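Local coordinates for 1,4-beta-N-Acetylmuramidase M1 (Streptomyces coelicolor, PDB 1JFX), which hydrolyses the beta-1,4 linkages between N-acetylmuramic acid and N-acetyl-D-glucosamine in peptidoglycan, acting as a secreted bacteriolytic lysozyme with additional diacetylmuramidase activity, at residues Gln6-Ser11 / Ser28-Lys33; Tyr62-Pro67 / Met107-Ser112; Val96-His101 / Val136-Ala141; Thr180-Ser185 / Arg199-Gly204. One frame throughout, in Å; residues are numbered along the deposited sequence.

In the fold
All four contacts reach one curled sheet, the beta/alpha barrel of this family 25 glycosyl hydrolase domain, though contact 2 does so through a single strand, 58-64. Contacts 1 and 3 are buried parallel strand pairs, each joined through a helix, and carry the predicted active-site residues: Asp9 in contact 1, Asp98 and Glu100 in contact 3. Contact 4 is an antiparallel pair, partly buried, beside contact 1; its Gln183 and Asn200 both bond Asp9 OD2, and Gln183 also receives Tyr138 of contact 3. Contact 2 lies farthest from the chain centre of the four. It packs a proline on a tyrosine whose hydroxyl reaches Glu100 O of contact 3; there apolar loop packing, not backbone pairing, makes the contact.

Contact 1: Gln6-Ser11 / Ser28-Lys33; sequences QGIDVS and SFAYIK
Phe29 lays its ring flat over Gly7, whose CA stands 3.5 Å from the ring centroid in a CH-pi contact only 9° off the ring normal. The pair belongs to a beta-alpha-beta unit of the beta/alpha barrel: strands 6-10 and 29-33 run parallel, 8° apart, with helix 19-24 between them in the chain. With CG held between the backbone N and the carbonyl carbon (chi1 70°), the Phe29 ring folds back across the neighbouring strand, and its CE2 comes within 3.3 Å of Gln6 C. Because Gly7 has no side chain, the ring can settle directly on its backbone.

Five backbone bonds join the segments, from Ser28 N on Gln6 O to Lys33 N on Val10 O. On the face of Ile8 and Val10, Ile8 CG1 touches Ala30 CB and Val10 CG2 meets Ile32 CG1 at 4.2 Å, a layer covered by Trp19 of helix 19-24 and, around Ile32, by helix 45-54. The face of Phe29 and Tyr31 also carries Asp9, a predicted active-site residue, packed through its CB against Tyr31 CB (4.0 Å). Asn200 ND2 and Gln183 NE2 both bond Asp9 OD2 and would help hold the carboxylate's rotation, while Tyr31 OH is taken up by Pro94 O. Where both segments begin, one water accepts from Gln6 N at 2.9 Å and lies 2.8 Å from Ser28 OG.

Contact 2: Tyr62-Pro67 / Met107-Ser112; sequences YHFARP and MCYGLS
The two backbones meet without strand pairing: 62-67 leaves strand 58-64 after Phe64, and 107-112 makes a type I' turn from Cys108 to Leu111, closed by Leu111 N on Cys108 O. Their nearest CA atoms, those of Pro67 and Tyr109, are 6.0 Å apart. Pro67 sets its CD over the middle of the Tyr109 ring, 3.4 Å from the centroid and 4° off the normal, a CH-pi contact. Its CB meanwhile touches Leu111 CD1 at 3.9 Å, so the proline meets both the tyrosine and the leucine of the turn. Farther along the tyrosine, Arg66 CD nears CE1, and Phe64 CE1 lies 3.9 Å from Tyr109 OH. That hydroxyl is hydrogen-bonded to Glu100 O, while the Arg66 guanidinium turns to a salt bridge with Glu36. Trp119 of helix 113-131 packs against Pro67 and Leu111, Trp143 of helix 141-148 against Tyr109, and the Cys108-Cys147 disulfide ties the turn to helix 141-148 beyond the end of strand 58-64.

Contact 3: Val96-His101 / Val136-Ala141; sequences VLDIEH and VIYTTA
Val96 packs its two methyls across the strand pair: CG2 reaches Val136 CB at 3.6 Å, and CG1 rests on Tyr138 CB at 3.7 Å. Across the sheet, on the side covered by helix 113-131, Ile99 CG2 lies beside Ile137 CG2. The strands are parallel, 24° apart, joined by Leu97 N to Val136 O, Tyr138 N to Leu97 O and Ile99 N to Tyr138 O. Past them, Thr139 swings OG1 opposite its backbone N (chi1 -172°) and donates it to Ile99 O at 2.8 Å.

Tyr138 runs alongside Asp98 in the same direction, with CD1 3.3 Å from Asp98 OD1; the carboxylate is turned 57° from the ring. Glu100 OE1 approaches the ring edge at CE1 (3.4 Å), and Tyr138 OH bonds Gln183. Asp98 OD1 and Glu100 OE1 lie only 2.5 Å apart. At the outer end, one water accepts from His101 N and lies 2.7 Å from His101 ND1 and 2.8 Å from Thr140 OG1. Acidic residues at or just past the C-terminal ends of parallel strands in a beta-alpha-beta unit are characteristic of TIM-barrel glycosidases, consistent with the predicted active-site roles of Asp98 and Glu100.

Contact 4: Thr180-Ser185 / Arg199-Gly204; sequences TFWQYS and RNKFNG
Tyr184 lies across the base of Arg199, in an antiparallel strand pair that helps close the curled barrel sheet between strands 160-163 and 6-10. Among backbone bonds, Trp182 and Lys201 exchange two, N to O each way at 2.9 Å, and Asn203 N binds Thr180 O. Beyond Gln183 the register shifts by one in a beta bulge, where Tyr184 N uses Arg199 O and Arg199 N uses Ser185 O.

Among the aromatics, Phe181 CE1 approaches Phe202 CD1 at 3.5 Å, the ring planes inclined at 53°, with Thr180 CG2 beside Phe202 CE1. Leu212 and Leu209 of helix 206-214 pack against this cluster. A chi1 of 62° turns the Tyr184 ring in over strand 199-202: Arg199 O lies over one ring face, toward its rim, Lys201 N is at the ring edge, and CZ touches Arg199 CB at 3.6 Å. The Tyr184 OH sits above the guanidinium face, while its hydrogen bond goes to Gln6.

Polar contacts follow on the same face as Phe181 and Phe202, but farther along, where Gln183 and Asn200 turn their amides toward the predicted active-site residue Asp9. Gln183 OE1 takes a hydrogen bond from Trp165 NE1. Asn200 OD1, bonded by Trp161 NE1, packs 3.0 Å from Gln183 CA and 3.1 Å from Gln183 CB.

Contact 1: Gln6-Ser11 / Ser28-Lys33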
loop_
_atom_site.group_PDB
_atom_site.type_symbol
_atom_site.label_atom_id
_atom_site.label_comp_id
_atom_site.label_asym_id
_atom_site.label_seq_id
_atom_site.Cartn_x
_atom_site.Cartn_y
_atom_site.Cartn_z
ATOM N N GLN A 6 -1.442 1.891 14.846
ATOM C CA GLN A 6 -1.982 2.860 13.886
ATOM C C GLN A 6 -0.940 3.437 12.944
ATOM O O GLN A 6 0.243 3.482 13.269
ATOM C CB GLN A 6 -2.616 4.017 14.669
ATOM C CG GLN A 6 -3.862 3.637 15.448
ATOM C CD GLN A 6 -5.063 3.500 14.542
ATOM O OE1 GLN A 6 -5.345 4.390 13.721
ATOM N NE2 GLN A 6 -5.790 2.385 14.680
ATOM N N GLY A 7 -1.394 3.900 11.783
ATOM C CA GLY A 7 -0.466 4.495 10.832
ATOM C C GLY A 7 -1.176 5.419 9.871
ATOM O O GLY A 7 -2.383 5.662 10.000
ATOM N N ILE A 8 -0.430 5.944 8.911
ATOM C CA ILE A 8 -1.009 6.816 7.892
ATOM C C ILE A 8 -0.412 6.458 6.550
ATOM O O ILE A 8 0.487 5.626 6.465
ATOM C CB ILE A 8 -0.694 8.319 8.154
ATOM C CG1 ILE A 8 0.824 8.557 8.156
ATOM C CG2 ILE A 8 -1.316 8.775 9.483
ATOM C CD1 ILE A 8 1.210 10.045 8.244
ATOM N N ASP A 9 -0.958 7.029 5.487
ATOM C CA ASP A 9 -0.358 6.856 4.162
ATOM C C ASP A 9 -0.473 8.238 3.554
ATOM O O ASP A 9 -1.431 8.981 3.826
ATOM C CB ASP A 9 -1.025 5.769 3.303
ATOM C CG ASP A 9 -2.470 6.058 2.977
ATOM O OD1 ASP A 9 -2.754 6.810 2.010
ATOM O OD2 ASP A 9 -3.322 5.509 3.701
ATOM N N VAL A 10 0.535 8.611 2.779
ATOM C CA VAL A 10 0.576 9.947 2.207
ATOM C C VAL A 10 1.177 9.959 0.815
ATOM O O VAL A 10 1.808 9.001 0.398
ATOM C CB VAL A 10 1.470 10.887 3.057
ATOM C CG1 VAL A 10 1.003 10.916 4.494
ATOM C CG2 VAL A 10 2.927 10.412 3.001
ATOM N N SER A 11 0.975 11.076 0.119
ATOM C CA SER A 11 1.527 11.294 -1.209
ATOM C C SER A 11 1.844 12.785 -1.261
ATOM O O SER A 11 1.749 13.476 -0.245
ATOM C CB SER A 11 0.526 10.935 -2.308
ATOM O OG SER A 11 -0.596 11.809 -2.313
ATOM N N SER A 28 2.705 4.409 14.305
ATOM C CA SER A 28 3.762 3.397 14.262
ATOM C C SER A 28 4.291 3.133 12.849
ATOM O O SER A 28 5.447 2.726 12.676
ATOM C CB SER A 28 3.244 2.060 14.807
ATOM O OG SER A 28 2.837 2.148 16.162
ATOM N N PHE A 29 3.450 3.357 11.843
ATOM C CA PHE A 29 3.840 3.054 10.474
ATOM C C PHE A 29 3.246 4.008 9.450
ATOM O O PHE A 29 2.343 4.786 9.751
ATOM C CB PHE A 29 3.410 1.607 10.134
ATOM C CG PHE A 29 1.906 1.419 9.998
ATOM C CD1 PHE A 29 1.270 1.639 8.776
ATOM C CD2 PHE A 29 1.130 1.033 11.094
ATOM C CE1 PHE A 29 -0.116 1.482 8.650
ATOM C CE2 PHE A 29 -0.252 0.874 10.978
ATOM C CZ PHE A 29 -0.876 1.101 9.746
ATOM N N ALA A 30 3.781 3.936 8.235
ATOM C CA ALA A 30 3.284 4.747 7.144
ATOM C C ALA A 30 3.632 4.155 5.786
ATOM O O ALA A 30 4.672 3.526 5.622
ATOM C CB ALA A 30 3.856 6.174 7.232
ATOM N N TYR A 31 2.728 4.341 4.828
ATOM C CA TYR A 31 2.997 3.967 3.447
ATOM C C TYR A 31 3.062 5.306 2.719
ATOM O O TYR A 31 2.270 6.211 2.981
ATOM C CB TYR A 31 1.923 3.045 2.878
ATOM C CG TYR A 31 2.312 1.590 3.056
ATOM C CD1 TYR A 31 3.408 1.047 2.367
ATOM C CD2 TYR A 31 1.597 0.756 3.921
ATOM C CE1 TYR A 31 3.777 -0.294 2.533
ATOM C CE2 TYR A 31 1.961 -0.579 4.089
ATOM C CZ TYR A 31 3.045 -1.099 3.394
ATOM O OH TYR A 31 3.378 -2.426 3.544
ATOM N N ILE A 32 4.036 5.419 1.820
ATOM C CA ILE A 32 4.327 6.653 1.090
ATOM C C ILE A 32 4.279 6.431 -0.424
ATOM O O ILE A 32 4.910 5.508 -0.933
ATOM C CB ILE A 32 5.749 7.121 1.486
ATOM C CG1 ILE A 32 5.796 7.338 3.003
ATOM C CG2 ILE A 32 6.154 8.383 0.705
ATOM C CD1 ILE A 32 7.219 7.310 3.595
ATOM N N LYS A 33 3.554 7.274 -1.153
ATOM C CA LYS A 33 3.484 7.072 -2.591
ATOM C C LYS A 33 4.837 7.311 -3.249
ATOM O O LYS A 33 5.501 8.317 -2.988
ATOM C CB LYS A 33 2.456 7.999 -3.219
ATOM C CG LYS A 33 2.217 7.697 -4.705
ATOM C CD LYS A 33 1.004 8.443 -5.223
ATOM C CE LYS A 33 0.729 8.090 -6.672
ATOM N NZ LYS A 33 -0.616 8.621 -7.063
HETATM O O HOH W 1 0.348 3.181 16.788
#

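Contact 2: Tyr62-Pro67 / Met107-Ser112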
loop_
_atom_site.group_PDB
_atom_site.type_symbol
_atom_site.label_atom_id
_atom_site.label_comp_id
_atom_site.label_asym_id
_atom_site.label_seq_id
_atom_site.Cartn_x
_atom_site.Cartn_y
_atom_site.Cartn_z
ATOM N N TYR A 62 4.434 2.764 -1.969
ATOM C CA TYR A 62 3.373 2.145 -2.758
ATOM C C TYR A 62 3.397 2.632 -4.203
ATOM O O TYR A 62 3.864 3.739 -4.512
ATOM C CB TYR A 62 1.974 2.339 -2.113
ATOM C CG TYR A 62 1.311 3.705 -2.199
ATOM C CD1 TYR A 62 0.590 4.081 -3.336
ATOM C CD2 TYR A 62 1.300 4.567 -1.101
ATOM C CE1 TYR A 62 -0.135 5.271 -3.370
ATOM C CE2 TYR A 62 0.578 5.770 -1.126
ATOM C CZ TYR A 62 -0.141 6.105 -2.260
ATOM O OH TYR A 62 -0.913 7.234 -2.290
ATOM N N HIS A 63 2.929 1.765 -5.085
ATOM C CA HIS A 63 2.854 2.041 -6.513
ATOM C C HIS A 63 1.405 2.100 -6.942
ATOM O O HIS A 63 0.654 1.155 -6.676
ATOM C CB HIS A 63 3.513 0.914 -7.305
ATOM C CG HIS A 63 3.340 1.040 -8.788
ATOM N ND1 HIS A 63 4.047 1.950 -9.546
ATOM C CD2 HIS A 63 2.516 0.391 -9.648
ATOM C CE1 HIS A 63 3.668 1.857 -10.809
ATOM N NE2 HIS A 63 2.739 0.918 -10.898
ATOM N N PHE A 64 1.005 3.198 -7.586
ATOM C CA PHE A 64 -0.363 3.294 -8.087
ATOM C C PHE A 64 -0.366 2.668 -9.489
ATOM O O PHE A 64 0.187 3.216 -10.448
ATOM C CB PHE A 64 -0.822 4.751 -8.141
ATOM C CG PHE A 64 -2.296 4.906 -8.415
ATOM C CD1 PHE A 64 -2.815 4.626 -9.674
ATOM C CD2 PHE A 64 -3.163 5.327 -7.407
ATOM C CE1 PHE A 64 -4.198 4.766 -9.933
ATOM C CE2 PHE A 64 -4.541 5.472 -7.651
ATOM C CZ PHE A 64 -5.054 5.189 -8.919
ATOM N N ALA A 65 -0.980 1.497 -9.597
ATOM C CA ALA A 65 -1.025 0.775 -10.863
ATOM C C ALA A 65 -1.869 1.407 -11.962
ATOM O O ALA A 65 -2.908 1.983 -11.696
ATOM C CB ALA A 65 -1.552 -0.636 -10.619
ATOM N N ARG A 66 -1.408 1.265 -13.203
ATOM C CA ARG A 66 -2.177 1.688 -14.375
ATOM C C ARG A 66 -2.001 0.469 -15.288
ATOM O O ARG A 66 -1.175 0.469 -16.208
ATOM C CB ARG A 66 -1.590 2.942 -15.021
ATOM C CG ARG A 66 -1.691 4.200 -14.143
ATOM C CD ARG A 66 -3.138 4.610 -13.839
ATOM N NE ARG A 66 -3.148 5.966 -13.297
ATOM C CZ ARG A 66 -3.453 7.045 -14.007
ATOM N NH1 ARG A 66 -3.793 6.919 -15.290
ATOM N NH2 ARG A 66 -3.386 8.249 -13.451
ATOM N N PRO A 67 -2.776 -0.594 -15.038
ATOM C CA PRO A 67 -2.681 -1.821 -15.831
ATOM C C PRO A 67 -2.831 -1.691 -17.346
ATOM O O PRO A 67 -2.422 -2.584 -18.079
ATOM C CB PRO A 67 -3.744 -2.723 -15.193
ATOM C CG PRO A 67 -3.704 -2.307 -13.752
ATOM C CD PRO A 67 -3.681 -0.785 -13.887
ATOM N N MET A 107 -13.045 1.436 -15.553
ATOM C CA MET A 107 -12.606 1.129 -14.199
ATOM C C MET A 107 -11.675 -0.067 -14.083
ATOM O O MET A 107 -10.811 -0.077 -13.198
ATOM C CB MET A 107 -13.799 0.987 -13.246
ATOM C CG MET A 107 -14.599 -0.276 -13.350
ATOM S SD MET A 107 -15.784 -0.422 -11.951
ATOM C CE MET A 107 -14.827 -1.173 -10.713
ATOM N N CYS A 108 -11.828 -1.058 -14.965
ATOM C CA CYS A 108 -10.947 -2.227 -14.929
ATOM C C CYS A 108 -9.819 -2.154 -15.965
ATOM O O CYS A 108 -9.250 -3.173 -16.375
ATOM C CB CYS A 108 -11.745 -3.516 -15.097
ATOM S SG CYS A 108 -13.020 -3.783 -13.820
ATOM N N TYR A 109 -9.541 -0.932 -16.407
ATOM C CA TYR A 109 -8.431 -0.660 -17.297
ATOM C C TYR A 109 -8.406 -1.357 -18.647
ATOM O O TYR A 109 -7.345 -1.500 -19.252
ATOM C CB TYR A 109 -7.137 -0.961 -16.528
ATOM C CG TYR A 109 -6.948 -0.103 -15.288
ATOM C CD1 TYR A 109 -6.373 1.164 -15.381
ATOM C CD2 TYR A 109 -7.338 -0.558 -14.025
ATOM C CE1 TYR A 109 -6.185 1.962 -14.255
ATOM C CE2 TYR A 109 -7.152 0.237 -12.882
ATOM C CZ TYR A 109 -6.576 1.491 -13.010
ATOM O OH TYR A 109 -6.391 2.280 -11.897
ATOM N N GLY A 110 -9.564 -1.786 -19.123
ATOM C CA GLY A 110 -9.620 -2.441 -20.418
ATOM C C GLY A 110 -9.165 -3.884 -20.408
ATOM O O GLY A 110 -8.999 -4.490 -21.462
ATOM N N LEU A 111 -8.938 -4.438 -19.224
ATOM C CA LEU A 111 -8.529 -5.829 -19.129
ATOM C C LEU A 111 -9.695 -6.718 -18.707
ATOM O O LEU A 111 -10.520 -6.321 -17.882
ATOM C CB LEU A 111 -7.386 -5.978 -18.112
ATOM C CG LEU A 111 -6.085 -5.239 -18.422
ATOM C CD1 LEU A 111 -5.023 -5.640 -17.393
ATOM C CD2 LEU A 111 -5.609 -5.585 -19.823
ATOM N N SER A 112 -9.776 -7.914 -19.286
ATOM C CA SER A 112 -10.813 -8.863 -18.894
ATOM C C SER A 112 -10.427 -9.310 -17.487
ATOM O O SER A 112 -9.327 -8.992 -17.013
ATOM C CB SER A 112 -10.838 -10.083 -19.827
ATOM O OG SER A 112 -9.618 -10.810 -19.770
#

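Contact 3: Val96-His101 / Val136-Ala141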
loop_
_atom_site.group_PDB
_atom_site.type_symbol
_atom_site.label_atom_id
_atom_site.label_comp_id
_atom_site.label_asym_id
_atom_site.label_seq_id
_atom_site.Cartn_x
_atom_site.Cartn_y
_atom_site.Cartn_z
ATOM N N VAL A 96 3.734 -1.876 -1.649
ATOM C CA VAL A 96 2.307 -1.994 -1.895
ATOM C C VAL A 96 1.910 -1.767 -3.338
ATOM O O VAL A 96 2.403 -0.845 -3.981
ATOM C CB VAL A 96 1.532 -0.970 -1.031
ATOM C CG1 VAL A 96 0.091 -0.796 -1.531
ATOM C CG2 VAL A 96 1.483 -1.461 0.422
ATOM N N LEU A 97 1.027 -2.631 -3.834
ATOM C CA LEU A 97 0.466 -2.494 -5.174
ATOM C C LEU A 97 -0.901 -1.867 -4.924
ATOM O O LEU A 97 -1.786 -2.518 -4.383
ATOM C CB LEU A 97 0.288 -3.861 -5.851
ATOM C CG LEU A 97 -0.549 -3.813 -7.140
ATOM C CD1 LEU A 97 0.131 -2.924 -8.192
ATOM C CD2 LEU A 97 -0.766 -5.224 -7.681
ATOM N N ASP A 98 -1.049 -0.592 -5.282
ATOM C CA ASP A 98 -2.304 0.149 -5.114
ATOM C C ASP A 98 -3.014 -0.023 -6.456
ATOM O O ASP A 98 -2.687 0.641 -7.443
ATOM C CB ASP A 98 -1.992 1.629 -4.841
ATOM C CG ASP A 98 -3.237 2.499 -4.708
ATOM O OD1 ASP A 98 -4.302 2.149 -5.267
ATOM O OD2 ASP A 98 -3.138 3.567 -4.061
ATOM N N ILE A 99 -3.981 -0.928 -6.489
ATOM C CA ILE A 99 -4.698 -1.216 -7.720
ATOM C C ILE A 99 -6.174 -0.956 -7.400
ATOM O O ILE A 99 -6.795 -1.654 -6.601
ATOM C CB ILE A 99 -4.356 -2.671 -8.189
ATOM C CG1 ILE A 99 -4.901 -2.898 -9.595
ATOM C CG2 ILE A 99 -4.791 -3.702 -7.136
ATOM C CD1 ILE A 99 -4.296 -4.120 -10.292
ATOM N N GLU A 100 -6.719 0.068 -8.052
ATOM C CA GLU A 100 -8.068 0.533 -7.750
ATOM C C GLU A 100 -8.746 1.179 -8.965
ATOM O O GLU A 100 -8.168 1.216 -10.040
ATOM C CB GLU A 100 -7.941 1.570 -6.625
ATOM C CG GLU A 100 -7.158 2.826 -7.040
ATOM C CD GLU A 100 -7.104 3.874 -5.937
ATOM O OE1 GLU A 100 -6.215 3.799 -5.063
ATOM O OE2 GLU A 100 -7.970 4.766 -5.927
ATOM N N HIS A 101 -9.962 1.694 -8.771
ATOM C CA HIS A 101 -10.722 2.322 -9.862
ATOM C C HIS A 101 -9.863 3.236 -10.735
ATOM O O HIS A 101 -9.217 4.165 -10.245
ATOM C CB HIS A 101 -11.886 3.169 -9.325
ATOM C CG HIS A 101 -13.078 2.381 -8.879
ATOM N ND1 HIS A 101 -13.035 1.492 -7.825
ATOM C CD2 HIS A 101 -14.366 2.401 -9.303
ATOM C CE1 HIS A 101 -14.246 1.007 -7.614
ATOM N NE2 HIS A 101 -15.072 1.543 -8.497
ATOM N N VAL A 136 2.069 -6.208 -0.932
ATOM C CA VAL A 136 0.814 -5.982 -0.220
ATOM C C VAL A 136 -0.158 -5.383 -1.239
ATOM O O VAL A 136 0.200 -4.470 -1.973
ATOM C CB VAL A 136 1.033 -4.983 0.937
ATOM C CG1 VAL A 136 -0.299 -4.588 1.567
ATOM C CG2 VAL A 136 1.957 -5.618 1.970
ATOM N N ILE A 137 -1.387 -5.887 -1.285
ATOM C CA ILE A 137 -2.371 -5.365 -2.223
ATOM C C ILE A 137 -3.336 -4.388 -1.548
ATOM O O ILE A 137 -4.035 -4.748 -0.588
ATOM C CB ILE A 137 -3.196 -6.520 -2.880
ATOM C CG1 ILE A 137 -2.288 -7.351 -3.797
ATOM C CG2 ILE A 137 -4.380 -5.936 -3.689
ATOM C CD1 ILE A 137 -2.978 -8.597 -4.373
ATOM N N TYR A 138 -3.337 -3.147 -2.032
ATOM C CA TYR A 138 -4.262 -2.121 -1.535
ATOM C C TYR A 138 -5.339 -1.974 -2.590
ATOM O O TYR A 138 -5.033 -1.744 -3.772
ATOM C CB TYR A 138 -3.568 -0.757 -1.354
ATOM C CG TYR A 138 -4.539 0.417 -1.175
ATOM C CD1 TYR A 138 -5.124 1.051 -2.281
ATOM C CD2 TYR A 138 -4.878 0.887 0.103
ATOM C CE1 TYR A 138 -6.012 2.115 -2.121
ATOM C CE2 TYR A 138 -5.760 1.958 0.275
ATOM C CZ TYR A 138 -6.327 2.569 -0.844
ATOM O OH TYR A 138 -7.197 3.642 -0.687
ATOM N N THR A 139 -6.593 -2.096 -2.169
ATOM C CA THR A 139 -7.720 -1.950 -3.090
ATOM C C THR A 139 -9.015 -1.867 -2.304
ATOM O O THR A 139 -9.002 -1.886 -1.070
ATOM C CB THR A 139 -7.794 -3.150 -4.081
ATOM O OG1 THR A 139 -8.780 -2.882 -5.087
ATOM C CG2 THR A 139 -8.163 -4.438 -3.369
ATOM N N THR A 140 -10.125 -1.714 -3.017
ATOM C CA THR A 140 -11.432 -1.705 -2.375
ATOM C C THR A 140 -12.062 -3.049 -2.678
ATOM O O THR A 140 -11.697 -3.711 -3.645
ATOM C CB THR A 140 -12.373 -0.587 -2.915
ATOM O OG1 THR A 140 -12.533 -0.709 -4.339
ATOM C CG2 THR A 140 -11.801 0.795 -2.566
ATOM N N ALA A 141 -13.016 -3.461 -1.860
ATOM C CA ALA A 141 -13.690 -4.720 -2.107
ATOM C C ALA A 141 -14.404 -4.659 -3.467
ATOM O O ALA A 141 -14.365 -5.616 -4.227
ATOM C CB ALA A 141 -14.714 -4.992 -1.000
HETATM O O HOH W 2 -11.100 1.100 -5.925
#

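Contact 4: Thr180-Ser185 / Arg199-Gly204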
loop_
_atom_site.group_PDB
_atom_site.type_symbol
_atom_site.label_atom_id
_atom_site.label_comp_id
_atom_site.label_asym_id
_atom_site.label_seq_id
_atom_site.Cartn_x
_atom_site.Cartn_y
_atom_site.Cartn_z
ATOM N N THR A 180 -4.805 -7.141 6.565
ATOM C CA THR A 180 -3.558 -6.864 7.271
ATOM C C THR A 180 -3.519 -5.372 7.633
ATOM O O THR A 180 -3.168 -5.014 8.754
ATOM C CB THR A 180 -2.351 -7.267 6.399
ATOM O OG1 THR A 180 -2.364 -8.694 6.231
ATOM C CG2 THR A 180 -1.030 -6.859 7.064
ATOM N N PHE A 181 -3.879 -4.514 6.683
ATOM C CA PHE A 181 -3.969 -3.070 6.938
ATOM C C PHE A 181 -5.372 -2.664 6.525
ATOM O O PHE A 181 -5.981 -3.299 5.656
ATOM C CB PHE A 181 -2.961 -2.273 6.101
ATOM C CG PHE A 181 -1.535 -2.482 6.513
ATOM C CD1 PHE A 181 -1.022 -1.830 7.631
ATOM C CD2 PHE A 181 -0.706 -3.307 5.776
ATOM C CE1 PHE A 181 0.301 -1.996 8.004
ATOM C CE2 PHE A 181 0.633 -3.481 6.144
ATOM C CZ PHE A 181 1.135 -2.831 7.251
ATOM N N TRP A 182 -5.890 -1.603 7.139
ATOM C CA TRP A 182 -7.220 -1.124 6.796
ATOM C C TRP A 182 -7.232 0.401 6.819
ATOM O O TRP A 182 -6.954 1.023 7.844
ATOM C CB TRP A 182 -8.248 -1.703 7.779
ATOM C CG TRP A 182 -9.599 -1.036 7.801
ATOM C CD1 TRP A 182 -10.264 -0.447 6.755
ATOM C CD2 TRP A 182 -10.446 -0.898 8.948
ATOM N NE1 TRP A 182 -11.479 0.051 7.195
ATOM C CE2 TRP A 182 -11.609 -0.215 8.534
ATOM C CE3 TRP A 182 -10.328 -1.286 10.290
ATOM C CZ2 TRP A 182 -12.649 0.093 9.419
ATOM C CZ3 TRP A 182 -11.361 -0.983 11.167
ATOM C CH2 TRP A 182 -12.505 -0.295 10.724
ATOM N N GLN A 183 -7.519 0.996 5.662
ATOM C CA GLN A 183 -7.601 2.454 5.558
ATOM C C GLN A 183 -9.055 2.775 5.897
ATOM O O GLN A 183 -9.954 2.492 5.102
ATOM C CB GLN A 183 -7.283 2.900 4.135
ATOM C CG GLN A 183 -7.070 4.404 3.985
ATOM C CD GLN A 183 -6.860 4.750 2.536
ATOM O OE1 GLN A 183 -7.790 4.642 1.731
ATOM N NE2 GLN A 183 -5.629 5.129 2.177
ATOM N N TYR A 184 -9.276 3.378 7.063
ATOM C CA TYR A 184 -10.634 3.659 7.534
ATOM C C TYR A 184 -11.086 5.099 7.436
ATOM O O TYR A 184 -12.242 5.417 7.738
ATOM C CB TYR A 184 -10.786 3.157 8.979
ATOM C CG TYR A 184 -9.865 3.823 9.979
ATOM C CD1 TYR A 184 -10.223 5.021 10.584
ATOM C CD2 TYR A 184 -8.627 3.253 10.312
ATOM C CE1 TYR A 184 -9.384 5.645 11.492
ATOM C CE2 TYR A 184 -7.769 3.877 11.232
ATOM C CZ TYR A 184 -8.168 5.076 11.814
ATOM O OH TYR A 184 -7.385 5.715 12.732
ATOM N N SER A 185 -10.179 5.973 7.022
ATOM C CA SER A 185 -10.519 7.377 6.849
ATOM C C SER A 185 -9.559 8.055 5.897
ATOM O O SER A 185 -8.381 7.706 5.852
ATOM C CB SER A 185 -10.469 8.121 8.180
ATOM O OG SER A 185 -10.767 9.500 7.991
ATOM N N ARG A 199 -5.887 7.544 7.309
ATOM C CA ARG A 199 -5.515 6.828 8.529
ATOM C C ARG A 199 -5.737 5.338 8.349
ATOM O O ARG A 199 -6.746 4.900 7.780
ATOM C CB ARG A 199 -6.316 7.333 9.735
ATOM C CG ARG A 199 -6.057 8.811 10.059
ATOM C CD ARG A 199 -6.546 9.181 11.457
ATOM N NE ARG A 199 -5.864 8.382 12.473
ATOM C CZ ARG A 199 -6.094 8.478 13.779
ATOM N NH1 ARG A 199 -6.987 9.350 14.229
ATOM N NH2 ARG A 199 -5.449 7.681 14.634
ATOM N N ASN A 200 -4.789 4.564 8.862
ATOM C CA ASN A 200 -4.811 3.108 8.746
ATOM C C ASN A 200 -4.628 2.418 10.074
ATOM O O ASN A 200 -3.983 2.951 10.991
ATOM C CB ASN A 200 -3.663 2.659 7.852
ATOM C CG ASN A 200 -3.756 3.251 6.483
ATOM O OD1 ASN A 200 -4.620 2.871 5.700
ATOM N ND2 ASN A 200 -2.889 4.216 6.189
ATOM N N LYS A 201 -5.192 1.216 10.158
ATOM C CA LYS A 201 -5.041 0.367 11.331
ATOM C C LYS A 201 -4.306 -0.895 10.838
ATOM O O LYS A 201 -4.486 -1.318 9.687
ATOM C CB LYS A 201 -6.421 -0.023 11.878
ATOM C CG LYS A 201 -6.372 -0.928 13.097
ATOM C CD LYS A 201 -7.772 -1.103 13.670
ATOM C CE LYS A 201 -7.845 -2.240 14.681
ATOM N NZ LYS A 201 -7.029 -1.994 15.911
ATOM N N PHE A 202 -3.451 -1.463 11.689
ATOM C CA PHE A 202 -2.735 -2.701 11.360
ATOM C C PHE A 202 -3.402 -3.809 12.174
ATOM O O PHE A 202 -3.661 -3.627 13.365
ATOM C CB PHE A 202 -1.253 -2.591 11.737
ATOM C CG PHE A 202 -0.513 -3.905 11.689
ATOM C CD1 PHE A 202 -0.166 -4.489 10.465
ATOM C CD2 PHE A 202 -0.165 -4.561 12.871
ATOM C CE1 PHE A 202 0.524 -5.716 10.418
ATOM C CE2 PHE A 202 0.525 -5.788 12.836
ATOM C CZ PHE A 202 0.868 -6.363 11.605
ATOM N N ASN A 203 -3.669 -4.949 11.543
ATOM C CA ASN A 203 -4.352 -6.044 12.229
ATOM C C ASN A 203 -3.366 -6.919 12.989
ATOM O O ASN A 203 -3.032 -8.024 12.556
ATOM C CB ASN A 203 -5.135 -6.878 11.209
ATOM C CG ASN A 203 -6.236 -7.709 11.850
ATOM O OD1 ASN A 203 -6.413 -7.689 13.066
ATOM N ND2 ASN A 203 -6.980 -8.441 11.030
ATOM N N GLY A 204 -2.909 -6.425 14.132
ATOM C CA GLY A 204 -1.955 -7.189 14.916
ATOM C C GLY A 204 -1.148 -6.330 15.868
ATOM O O GLY A 204 -1.292 -5.110 15.916
#